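Local coordinates for protein aromatic-amino-acid transaminase TyrB (Burkholderia cenocepacia K56-2Valvano, PDB 4WD2) that probably catalyses the pyridoxal-phosphate-dependent transfer of amino groups between aromatic amino acids and 2-oxo acids, at residues D31-G42 with H373-C384. Residues are numbered along the deposited sequence; the frame is centred on the assembly and turned at random.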
ATOM      1  N   ASP A  31      24.505 -22.506 -11.145  1.00 27.68           N
ATOM      2  CA  ASP A  31      24.486 -23.671 -12.030  1.00 25.71           C
ATOM      3  C   ASP A  31      25.179 -23.338 -13.347  1.00 24.46           C
ATOM      4  O   ASP A  31      24.723 -22.468 -14.086  1.00 23.59           O
ATOM      5  CB  ASP A  31      23.040 -24.132 -12.280  1.00 25.01           C
ATOM      6  CG  ASP A  31      22.949 -25.546 -12.843  1.00 25.47           C
ATOM      7  OD1 ASP A  31      23.848 -25.972 -13.595  1.00 25.97           O
ATOM      8  OD2 ASP A  31      21.958 -26.238 -12.535  1.00 25.43           O
ATOM      9  N   PRO A  32      26.292 -24.032 -13.639  1.00 25.52           N
ATOM     10  CA  PRO A  32      27.139 -23.753 -14.806  1.00 25.46           C
ATOM     11  C   PRO A  32      26.614 -24.338 -16.114  1.00 26.77           C
ATOM     12  O   PRO A  32      27.159 -24.025 -17.173  1.00 28.25           O
ATOM     13  CB  PRO A  32      28.462 -24.418 -14.429  1.00 25.57           C
ATOM     14  CG  PRO A  32      28.039 -25.601 -13.622  1.00 26.14           C
ATOM     15  CD  PRO A  32      26.830 -25.142 -12.829  1.00 25.65           C
ATOM     16  N   ARG A  33      25.576 -25.167 -16.045  1.00 26.70           N
ATOM     17  CA  ARG A  33      25.114 -25.911 -17.215  1.00 28.04           C
ATOM     18  C   ARG A  33      24.334 -25.034 -18.191  1.00 28.83           C
ATOM     19  O   ARG A  33      23.398 -24.336 -17.806  1.00 28.27           O
ATOM     20  CB  ARG A  33      24.270 -27.107 -16.772  1.00 28.19           C
ATOM     21  CG  ARG A  33      25.077 -28.126 -15.972  1.00 28.52           C
ATOM     22  CD  ARG A  33      24.216 -29.256 -15.433  1.00 28.15           C
ATOM     23  NE  ARG A  33      23.312 -28.812 -14.379  1.00 26.48           N
ATOM     24  CZ  ARG A  33      22.591 -29.634 -13.620  1.00 24.75           C
ATOM     25  NH1 ARG A  33      22.674 -30.947 -13.797  1.00 22.79           N
ATOM     26  NH2 ARG A  33      21.794 -29.143 -12.683  1.00 23.98           N
ATOM     27  N   ASP A  34      24.729 -25.086 -19.459  1.00 29.25           N
ATOM     28  CA  ASP A  34      24.182 -24.194 -20.472  1.00 29.67           C
ATOM     29  C   ASP A  34      22.708 -24.458 -20.749  1.00 29.30           C
ATOM     30  O   ASP A  34      21.987 -23.560 -21.186  1.00 29.15           O
ATOM     31  CB  ASP A  34      24.979 -24.317 -21.774  1.00 30.20           C
ATOM     32  N   GLN A  35      22.258 -25.682 -20.494  1.00 28.66           N
ATOM     33  CA  GLN A  35      20.893 -26.062 -20.840  1.00 26.94           C
ATOM     34  C   GLN A  35      19.940 -25.997 -19.654  1.00 23.77           C
ATOM     35  O   GLN A  35      18.830 -26.523 -19.718  1.00 24.83           O
ATOM     36  CB  GLN A  35      20.874 -27.468 -21.436  1.00 29.84           C
ATOM     37  CG  GLN A  35      21.732 -27.614 -22.679  1.00 32.95           C
ATOM     38  CD  GLN A  35      21.162 -26.870 -23.865  1.00 35.07           C
ATOM     39  OE1 GLN A  35      20.257 -27.361 -24.542  1.00 36.68           O
ATOM     40  NE2 GLN A  35      21.691 -25.680 -24.129  1.00 35.03           N
ATOM     41  N   LYS A  36      20.360 -25.345 -18.580  1.00 20.86           N
ATOM     42  CA  LYS A  36      19.514 -25.236 -17.400  1.00 19.61           C
ATOM     43  C   LYS A  36      18.212 -24.503 -17.727  1.00 17.88           C
ATOM     44  O   LYS A  36      18.186 -23.628 -18.591  1.00 16.77           O
ATOM     45  CB  LYS A  36      20.260 -24.527 -16.267  1.00 18.30           C
ATOM     46  CG  LYS A  36      20.703 -23.116 -16.585  1.00 16.97           C
ATOM     47  CD  LYS A  36      21.456 -22.516 -15.409  1.00 17.48           C
ATOM     48  CE  LYS A  36      22.009 -21.143 -15.746  1.00 17.99           C
ATOM     49  NZ  LYS A  36      22.735 -20.548 -14.587  1.00 19.67           N
ATOM     50  N   VAL A  37      17.132 -24.887 -17.053  1.00 16.09           N
ATOM     51  CA  VAL A  37      15.828 -24.272 -17.262  1.00 14.24           C
ATOM     52  C   VAL A  37      15.162 -23.955 -15.924  1.00 18.20           C
ATOM     53  O   VAL A  37      15.063 -24.820 -15.048  1.00 14.24           O
ATOM     54  CB  VAL A  37      14.894 -25.188 -18.096  1.00 17.01           C
ATOM     55  CG1 VAL A  37      13.529 -24.546 -18.265  1.00 16.69           C
ATOM     56  CG2 VAL A  37      15.506 -25.493 -19.453  1.00 16.82           C
ATOM     57  N   ASN A  38      14.710 -22.713 -15.769  1.00 13.95           N
ATOM     58  CA  ASN A  38      14.057 -22.276 -14.538  1.00 16.02           C
ATOM     59  C   ASN A  38      12.559 -22.126 -14.739  1.00 15.64           C
ATOM     60  O   ASN A  38      12.113 -21.318 -15.553  1.00 16.04           O
ATOM     61  CB  ASN A  38      14.656 -20.953 -14.045  1.00 16.39           C
ATOM     62  CG  ASN A  38      14.260 -20.623 -12.618  1.00 15.53           C
ATOM     63  OD1 ASN A  38      13.616 -21.418 -11.941  1.00 15.38           O
ATOM     64  ND2 ASN A  38      14.670 -19.452 -12.147  1.00 15.70           N
ATOM     65  N   LEU A  39      11.784 -22.915 -14.004  1.00 13.82           N
ATOM     66  CA  LEU A  39      10.334 -22.835 -14.076  1.00 13.11           C
ATOM     67  C   LEU A  39       9.781 -22.595 -12.678  1.00 15.16           C
ATOM     68  O   LEU A  39       8.637 -22.935 -12.383  1.00 15.00           O
ATOM     69  CB  LEU A  39       9.743 -24.117 -14.684  1.00 13.06           C
ATOM     70  CG  LEU A  39      10.309 -24.598 -16.025  1.00 13.15           C
ATOM     71  CD1 LEU A  39       9.805 -25.987 -16.347  1.00 13.14           C
ATOM     72  CD2 LEU A  39       9.975 -23.636 -17.162  1.00 12.94           C
ATOM     73  N   SER A  40      10.608 -22.007 -11.819  1.00 15.41           N
ATOM     74  CA  SER A  40      10.239 -21.790 -10.426  1.00 15.28           C
ATOM     75  C   SER A  40       9.644 -20.404 -10.188  1.00 16.29           C
ATOM     76  O   SER A  40       8.951 -20.192  -9.195  1.00 18.95           O
ATOM     77  CB  SER A  40      11.452 -21.990  -9.515  1.00 14.62           C
ATOM     78  OG  SER A  40      12.390 -20.944  -9.694  1.00 13.62           O
ATOM     79  N   ILE A  41       9.906 -19.460 -11.089  1.00 16.47           N
ATOM     80  CA  ILE A  41       9.385 -18.102 -10.925  1.00 15.74           C
ATOM     81  C   ILE A  41       7.972 -17.983 -11.510  1.00 16.22           C
ATOM     82  O   ILE A  41       7.760 -18.153 -12.715  1.00 13.51           O
ATOM     83  CB  ILE A  41      10.322 -17.064 -11.567  1.00 14.15           C
ATOM     84  CG1 ILE A  41      11.726 -17.210 -10.971  1.00 16.23           C
ATOM     85  CG2 ILE A  41       9.795 -15.647 -11.338  1.00 13.50           C
ATOM     86  CD1 ILE A  41      12.811 -16.486 -11.739  1.00 16.66           C
ATOM     87  N   GLY A  42       7.010 -17.692 -10.639  1.00 16.22           N
ATOM     88  CA  GLY A  42       5.605 -17.724 -11.004  1.00 15.64           C
ATOM     89  C   GLY A  42       5.077 -16.423 -11.572  1.00 15.18           C
ATOM     90  O   GLY A  42       4.208 -15.781 -10.978  1.00 15.63           O
ATOM     91  N   HIS A 373      18.968 -33.130 -14.478  1.00 14.87           N
ATOM     92  CA  HIS A 373      18.526 -32.599 -15.765  1.00 14.10           C
ATOM     93  C   HIS A 373      18.539 -31.074 -15.841  1.00 14.04           C
ATOM     94  O   HIS A 373      18.152 -30.501 -16.858  1.00 14.25           O
ATOM     95  CB  HIS A 373      17.128 -33.128 -16.087  1.00 13.15           C
ATOM     96  CG  HIS A 373      17.046 -34.623 -16.099  1.00 13.79           C
ATOM     97  ND1 HIS A 373      17.411 -35.380 -17.190  1.00 11.99           N
ATOM     98  CD2 HIS A 373      16.659 -35.502 -15.144  1.00 12.85           C
ATOM     99  CE1 HIS A 373      17.249 -36.660 -16.910  1.00 14.42           C
ATOM    100  NE2 HIS A 373      16.793 -36.761 -15.674  1.00 13.75           N
ATOM    101  N   GLY A 374      18.998 -30.421 -14.777  1.00 13.42           N
ATOM    102  CA  GLY A 374      19.083 -28.970 -14.744  1.00 11.17           C
ATOM    103  C   GLY A 374      17.773 -28.227 -14.961  1.00 12.01           C
ATOM    104  O   GLY A 374      17.771 -27.087 -15.418  1.00 11.95           O
ATOM    105  N   VAL A 375      16.652 -28.870 -14.646  1.00 12.15           N
ATOM    106  CA  VAL A 375      15.343 -28.237 -14.778  1.00 11.56           C
ATOM    107  C   VAL A 375      14.774 -27.964 -13.387  1.00 12.26           C
ATOM    108  O   VAL A 375      14.655 -28.879 -12.566  1.00 12.66           O
ATOM    109  CB  VAL A 375      14.364 -29.109 -15.595  1.00 11.78           C
ATOM    110  CG1 VAL A 375      12.931 -28.587 -15.474  1.00 10.81           C
ATOM    111  CG2 VAL A 375      14.792 -29.160 -17.058  1.00 11.87           C
ATOM    112  N   TYR A 376      14.427 -26.704 -13.126  1.00 10.29           N
ATOM    113  CA  TYR A 376      14.082 -26.273 -11.775  1.00 11.77           C
ATOM    114  C   TYR A 376      12.584 -25.988 -11.588  1.00 12.16           C
ATOM    115  O   TYR A 376      12.034 -25.072 -12.206  1.00 11.45           O
ATOM    116  CB  TYR A 376      14.882 -25.014 -11.400  1.00 11.31           C
ATOM    117  CG  TYR A 376      16.380 -25.201 -11.216  1.00 12.46           C
ATOM    118  CD1 TYR A 376      17.198 -25.619 -12.266  1.00 12.52           C
ATOM    119  CD2 TYR A 376      16.984 -24.913  -9.999  1.00 13.27           C
ATOM    120  CE1 TYR A 376      18.577 -25.771 -12.094  1.00 12.99           C
ATOM    121  CE2 TYR A 376      18.362 -25.056  -9.816  1.00 12.83           C
ATOM    122  CZ  TYR A 376      19.151 -25.483 -10.867  1.00 14.03           C
ATOM    123  OH  TYR A 376      20.513 -25.632 -10.680  1.00 11.87           O
ATOM    124  N   ILE A 377      11.935 -26.779 -10.734  1.00 11.79           N
ATOM    125  CA  ILE A 377      10.566 -26.503 -10.309  1.00 11.56           C
ATOM    126  C   ILE A 377      10.501 -26.554  -8.782  1.00 13.05           C
ATOM    127  O   ILE A 377      11.490 -26.887  -8.134  1.00 14.33           O
ATOM    128  CB  ILE A 377       9.547 -27.495 -10.927  1.00 10.86           C
ATOM    129  CG1 ILE A 377       9.813 -28.929 -10.468  1.00 10.69           C
ATOM    130  CG2 ILE A 377       9.564 -27.411 -12.442  1.00  9.08           C
ATOM    131  CD1 ILE A 377       8.764 -29.915 -10.941  1.00  9.68           C
ATOM    132  N   LEU A 378       9.356 -26.204  -8.199  1.00 12.80           N
ATOM    133  CA  LEU A 378       9.253 -26.155  -6.742  1.00 13.29           C
ATOM    134  C   LEU A 378       9.214 -27.544  -6.130  1.00 12.64           C
ATOM    135  O   LEU A 378       8.868 -28.513  -6.806  1.00 13.37           O
ATOM    136  CB  LEU A 378       8.006 -25.376  -6.304  1.00 14.13           C
ATOM    137  CG  LEU A 378       7.944 -23.879  -6.600  1.00 13.86           C
ATOM    138  CD1 LEU A 378       6.850 -23.244  -5.758  1.00 13.21           C
ATOM    139  CD2 LEU A 378       9.286 -23.213  -6.341  1.00 14.88           C
ATOM    140  N   ARG A 379       9.544 -27.628  -4.844  1.00 12.99           N
ATOM    141  CA  ARG A 379       9.518 -28.888  -4.107  1.00 14.47           C
ATOM    142  C   ARG A 379       8.135 -29.531  -4.140  1.00 15.64           C
ATOM    143  O   ARG A 379       8.010 -30.752  -4.070  1.00 15.67           O
ATOM    144  CB  ARG A 379       9.957 -28.670  -2.655  1.00 14.70           C
ATOM    145  N   SER A 380       7.099 -28.704  -4.253  1.00 15.48           N
ATOM    146  CA  SER A 380       5.722 -29.194  -4.321  1.00 14.70           C
ATOM    147  C   SER A 380       5.382 -29.846  -5.659  1.00 14.40           C
ATOM    148  O   SER A 380       4.351 -30.512  -5.792  1.00 13.69           O
ATOM    149  CB  SER A 380       4.745 -28.052  -4.076  1.00 13.92           C
ATOM    150  OG  SER A 380       4.770 -27.167  -5.177  1.00 12.62           O
ATOM    151  N   GLY A 381       6.239 -29.634  -6.653  1.00 14.05           N
ATOM    152  CA  GLY A 381       5.990 -30.141  -7.987  1.00 13.21           C
ATOM    153  C   GLY A 381       5.308 -29.098  -8.849  1.00 12.86           C
ATOM    154  O   GLY A 381       4.892 -29.386  -9.973  1.00 12.48           O
ATOM    155  N   ARG A 382       5.185 -27.878  -8.327  1.00 11.99           N
ATOM    156  CA  ARG A 382       4.590 -26.803  -9.109  1.00 11.32           C
ATOM    157  C   ARG A 382       5.544 -26.355 -10.212  1.00 11.36           C
ATOM    158  O   ARG A 382       6.693 -26.003  -9.943  1.00  9.04           O
ATOM    159  CB  ARG A 382       4.229 -25.602  -8.230  1.00 11.46           C
ATOM    160  CG  ARG A 382       3.437 -24.529  -8.965  1.00 10.48           C
ATOM    161  CD  ARG A 382       3.517 -23.173  -8.262  1.00 11.41           C
ATOM    162  NE  ARG A 382       4.750 -22.461  -8.575  1.00 13.34           N
ATOM    163  CZ  ARG A 382       5.056 -21.250  -8.115  1.00 14.90           C
ATOM    164  NH1 ARG A 382       4.217 -20.607  -7.314  1.00 15.30           N
ATOM    165  NH2 ARG A 382       6.202 -20.682  -8.461  1.00 14.39           N
ATOM    166  N   MET A 383       5.061 -26.351 -11.452  1.00 12.08           N
ATOM    167  CA  MET A 383       5.826 -25.745 -12.531  1.00 12.81           C
ATOM    168  C   MET A 383       5.082 -24.514 -13.050  1.00 11.68           C
ATOM    169  O   MET A 383       3.852 -24.499 -13.112  1.00 11.03           O
ATOM    170  CB  MET A 383       6.107 -26.750 -13.664  1.00 14.33           C
ATOM    171  CG  MET A 383       5.006 -26.956 -14.695  1.00 17.70           C
ATOM    172  SD  MET A 383       5.633 -27.445 -16.345  1.00 20.71           S
ATOM    173  CE  MET A 383       7.070 -28.398 -15.906  1.00 16.12           C
ATOM    174  N   CYS A 384       5.830 -23.463 -13.375  1.00 10.41           N
ATOM    175  CA  CYS A 384       5.245 -22.335 -14.073  1.00 10.81           C
ATOM    176  C   CYS A 384       5.319 -22.584 -15.571  1.00 10.76           C
ATOM    177  O   CYS A 384       6.386 -22.466 -16.175  1.00  9.54           O
ATOM    178  CB  CYS A 384       5.952 -21.024 -13.728  1.00 11.68           C
ATOM    179  SG  CYS A 384       5.172 -19.612 -14.549  1.00 15.34           S
TER
HETATM  180  O   HOH W   1      19.011 -29.027 -19.336  1.00 35.47           O
HETATM  181  O   HOH W   2       6.953 -23.351 -10.148  1.00 10.77           O
HETATM  182  O   HOH W   3       6.849 -17.550  -7.557  1.00 34.76           O
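Tyr376 lays its ring alongside the 31-42 backbone, with Asp31 OD2 near the ring plane at the phenol edge. Its hydroxyl donates to that oxygen; the OH to OD2 separation of 2.4 Å is very short, so its exact value is doubtful, and carboxylate and ring planes stand 61° apart. OD2, lying in the Arg33 guanidinium plane, also accepts from NH2, while NE goes to the syn lone pair of OD1, a side-on salt bridge that fixes the carboxylate's rotation. The Arg33 chain bends at chi3 (-70°), and one guanidinium face lies over Gly374, whose CA is 3.4 Å from NH2. NH1 and NH2 also reach the carbonyls of Glu371 and Arg370, at the end of helix 363-371, and Phe28 meets the Tyr376 ring edge-to-face.

Two parallel beta bridges, Val37 with Val375 and Asn38 with Tyr376, define a two-stranded sheet. In this class I/II aminotransferase it pairs the chain following helix 20-30 with a strand 331 residues or more away, apart from the large mixed sheet. Gly374 O accepts from Val37 N, and Tyr376 N donates to Val37 O (2.8 Å). Leu39 N continues the ladder to Tyr376 O.

Val37 and Val375 share the face turned from Tyr376. Leu39 CD1 reaches 3.7 Å from Met383 CE, the two side chains running side by side, and its CB meets Ile377 CG2. Asn38 OD1 receives Ser40 N in an Asx turn and Ser40 OG on a lone pair. Within this turn, Leu39 O accepts from Cys384 N and from a water that also bonds Arg382 O and NE. Leu378 CD1 sits 3.5 Å above the Arg382 guanidinium plane, over its centre, and Ser40 O lies at the edge, 2.9 Å from Arg382 NH2.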